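Local coordinates for exopolyphosphatase (Cytophaga hutchinsonii, PDB 3MDQ), which probably hydrolyses inorganic polyphosphate from the chain end, releasing orthophosphate, as a Ppx/GppA phosphatase of the actin-like ATPase superfamily, at residues A[173-177]-A[252-256]. Residues are numbered along the deposited sequence; the frame is centred on the assembly and turned at random. Where two conformers were deposited one is given.
Sequences HDPMR and VASTR. With SO4 (sulfate ion), chain G.
Two interhelical connections meet here: the loop leading into helix 178-191, which carries a cis-proline, and the short turn between helices 241-253 and 256-260. Asp174 makes the direct polar link. Its OD1 accepts the backbone N-H of Arg256 at 2.9 Å, on the syn side of the carboxylate and 18° out of its plane. CG stands anti to the backbone N (chi1 -179°), which carries the carboxylate across to the first turn of helix 256-260. Thr255 is the N-cap of that helix, so Asp174 adds an acceptor at the same helix end. The Arg256 guanidinium leads away, into salt bridges with Asp271 and Glu267. The ring of Pro175 lies against the backbone of the turn, with CB 3.5 Å from Ser254 O.

Two waters bridge the two backbones. One accepts from Met176 N and donates to Val252 O and Ser254 O. The other donates to Met176 O and Val252 O, so Val252 O receives a hydrogen bond from both waters. The backbone N of Asp174 donates to O3 of a sulfate. This ion, probably from the crystallisation liquor, is also hydrogen-bonded to His171 NE2. The centre of the contact lies about 23 Å from the centre of the chain. Val252 touches Arg181 of helix 178-191. In one of its two conformers, Met176, a selenomethionine, reaches Val274 and Cys278 of helix 267-286.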
ATOM      1  N   HIS A 173      20.048   4.297 -10.788  1.00 11.73           N
ATOM      2  CA  HIS A 173      21.294   4.698 -10.155  1.00 11.89           C
ATOM      3  C   HIS A 173      21.062   5.417  -8.829  1.00 10.71           C
ATOM      4  O   HIS A 173      19.959   5.883  -8.528  1.00 11.68           O
ATOM      5  CB  HIS A 173      22.124   5.543 -11.105  1.00 11.34           C
ATOM      6  CG  HIS A 173      22.568   4.783 -12.312  1.00 12.26           C
ATOM      7  ND1 HIS A 173      21.756   4.620 -13.421  1.00 13.08           N
ATOM      8  CD2 HIS A 173      23.712   4.109 -12.570  1.00 16.05           C
ATOM      9  CE1 HIS A 173      22.398   3.874 -14.309  1.00 13.96           C
ATOM     10  NE2 HIS A 173      23.598   3.577 -13.835  1.00 16.41           N
ATOM     11  N   ASP A 174      22.118   5.479  -8.029  1.00 11.75           N
ATOM     12  CA  ASP A 174      22.092   6.002  -6.668  1.00 10.52           C
ATOM     13  C   ASP A 174      23.121   7.115  -6.557  1.00 10.55           C
ATOM     14  O   ASP A 174      24.339   6.841  -6.332  1.00 13.28           O
ATOM     15  CB  ASP A 174      22.475   4.865  -5.729  1.00 10.62           C
ATOM     16  CG  ASP A 174      22.455   5.257  -4.286  1.00 14.59           C
ATOM     17  OD1 ASP A 174      21.620   6.079  -3.897  1.00 12.89           O
ATOM     18  OD2 ASP A 174      23.253   4.676  -3.515  1.00 17.87           O
ATOM     19  N   PRO A 175      22.707   8.369  -6.731  1.00  8.89           N
ATOM     20  CA  PRO A 175      21.351   8.891  -6.914  1.00 10.47           C
ATOM     21  C   PRO A 175      20.871   8.832  -8.362  1.00  9.58           C
ATOM     22  O   PRO A 175      21.623   8.529  -9.293  1.00 11.05           O
ATOM     23  CB  PRO A 175      21.483  10.328  -6.445  1.00 10.79           C
ATOM     24  CG  PRO A 175      22.833  10.680  -6.903  1.00 12.38           C
ATOM     25  CD  PRO A 175      23.676   9.457  -6.611  1.00 11.16           C
HETATM   26  N   MSE A 176      19.586   9.096  -8.539  0.50 10.22           N
HETATM   27  CA  MSE A 176      18.933   8.960  -9.835  0.50 11.51           C
HETATM   28  C   MSE A 176      19.528   9.917 -10.861  0.50 11.80           C
HETATM   29  O   MSE A 176      19.873  11.054 -10.546  0.50 11.48           O
HETATM   30  CB  MSE A 176      17.425   9.194  -9.663  0.50 11.00           C
HETATM   31  CG  MSE A 176      16.665   9.328 -10.948  0.50  7.16           C
HETATM   32 SE   MSE A 176      14.750   9.390 -10.725  0.38 14.36          SE
HETATM   33  CE  MSE A 176      14.564   7.597  -9.866  0.50  7.61           C
ATOM     34  N   ARG A 177      19.701   9.415 -12.079  1.00 10.15           N
ATOM     35  CA  ARG A 177      20.193  10.156 -13.180  1.00  9.06           C
ATOM     36  C   ARG A 177      19.091  10.543 -14.164  1.00 10.74           C
ATOM     37  O   ARG A 177      18.052   9.908 -14.219  1.00 10.23           O
ATOM     38  CB  ARG A 177      21.221   9.299 -13.899  1.00 11.79           C
ATOM     39  CG  ARG A 177      22.396   8.921 -13.043  1.00 10.01           C
ATOM     40  CD  ARG A 177      23.334   8.000 -13.806  1.00 12.69           C
ATOM     41  NE  ARG A 177      24.449   7.642 -12.955  1.00 14.70           N
ATOM     42  CZ  ARG A 177      25.474   6.888 -13.344  1.00 24.56           C
ATOM     43  NH1 ARG A 177      25.529   6.436 -14.581  1.00 24.01           N
ATOM     44  NH2 ARG A 177      26.432   6.592 -12.482  1.00 22.95           N
ATOM     45  N   VAL A 252      14.464  12.670  -5.176  1.00 10.03           N
ATOM     46  CA  VAL A 252      15.170  12.388  -6.435  1.00  9.60           C
ATOM     47  C   VAL A 252      16.685  12.691  -6.274  1.00 11.90           C
ATOM     48  O   VAL A 252      17.522  11.979  -6.834  1.00 12.73           O
ATOM     49  CB  VAL A 252      14.530  13.109  -7.614  1.00 12.81           C
ATOM     50  CG1 VAL A 252      15.452  13.103  -8.852  1.00 17.83           C
ATOM     51  CG2 VAL A 252      13.173  12.500  -7.882  1.00 14.51           C
ATOM     52  N   ALA A 253      17.037  13.713  -5.516  1.00  9.95           N
ATOM     53  CA  ALA A 253      18.455  14.067  -5.322  1.00 10.24           C
ATOM     54  C   ALA A 253      19.167  13.130  -4.344  1.00 11.86           C
ATOM     55  O   ALA A 253      20.376  13.071  -4.335  1.00 12.52           O
ATOM     56  CB  ALA A 253      18.595  15.522  -4.827  1.00 11.93           C
ATOM     57  N   SER A 254      18.406  12.453  -3.497  1.00 10.19           N
ATOM     58  CA  SER A 254      18.914  11.691  -2.381  1.00 10.23           C
ATOM     59  C   SER A 254      19.612  10.398  -2.774  1.00 11.05           C
ATOM     60  O   SER A 254      19.291   9.763  -3.781  1.00 11.67           O
ATOM     61  CB  SER A 254      17.775  11.388  -1.371  1.00 10.03           C
ATOM     62  OG  SER A 254      16.918  10.350  -1.874  1.00 10.75           O
ATOM     63  N   THR A 255      20.555   9.991  -1.921  1.00 11.18           N
ATOM     64  CA  THR A 255      21.084   8.650  -1.975  1.00  9.99           C
ATOM     65  C   THR A 255      20.324   7.708  -1.048  1.00  9.69           C
ATOM     66  O   THR A 255      19.665   8.134  -0.114  1.00 10.98           O
ATOM     67  CB  THR A 255      22.578   8.618  -1.605  1.00 11.63           C
ATOM     68  OG1 THR A 255      22.690   8.919  -0.223  1.00 12.45           O
ATOM     69  CG2 THR A 255      23.376   9.606  -2.412  1.00 14.69           C
ATOM     70  N   ARG A 256      20.442   6.415  -1.314  1.00 10.98           N
ATOM     71  CA  ARG A 256      19.855   5.406  -0.448  1.00 11.77           C
ATOM     72  C   ARG A 256      20.298   5.615   1.010  1.00 11.47           C
ATOM     73  O   ARG A 256      19.494   5.567   1.941  1.00 11.64           O
ATOM     74  CB  ARG A 256      20.239   3.989  -0.909  1.00 12.32           C
ATOM     75  CG  ARG A 256      19.708   2.907  -0.005  1.00 17.75           C
ATOM     76  CD  ARG A 256      20.129   1.514  -0.499  1.00 18.57           C
ATOM     77  NE  ARG A 256      19.815   0.516   0.514  1.00 20.46           N
ATOM     78  CZ  ARG A 256      20.654   0.068   1.436  1.00 19.71           C
ATOM     79  NH1 ARG A 256      21.906   0.519   1.502  1.00 22.45           N
ATOM     80  NH2 ARG A 256      20.223  -0.832   2.303  1.00 30.18           N
TER
HETATM   81  S   SO4 G 320      24.817   2.845  -9.006  0.70 21.55           S
HETATM   82  O1  SO4 G 320      25.524   2.446 -10.232  0.70 23.12           O
HETATM   83  O2  SO4 G 320      23.623   1.977  -8.987  0.70 27.95           O
HETATM   84  O3  SO4 G 320      24.578   4.250  -8.998  0.70 16.03           O
HETATM   85  O4  SO4 G 320      25.633   2.537  -7.826  0.70 29.15           O
HETATM   86  O   HOH W   1      17.896   9.291  -6.107  1.00 10.77           O
HETATM   87  O   HOH W   2      19.654  12.691  -8.443  1.00 12.68           O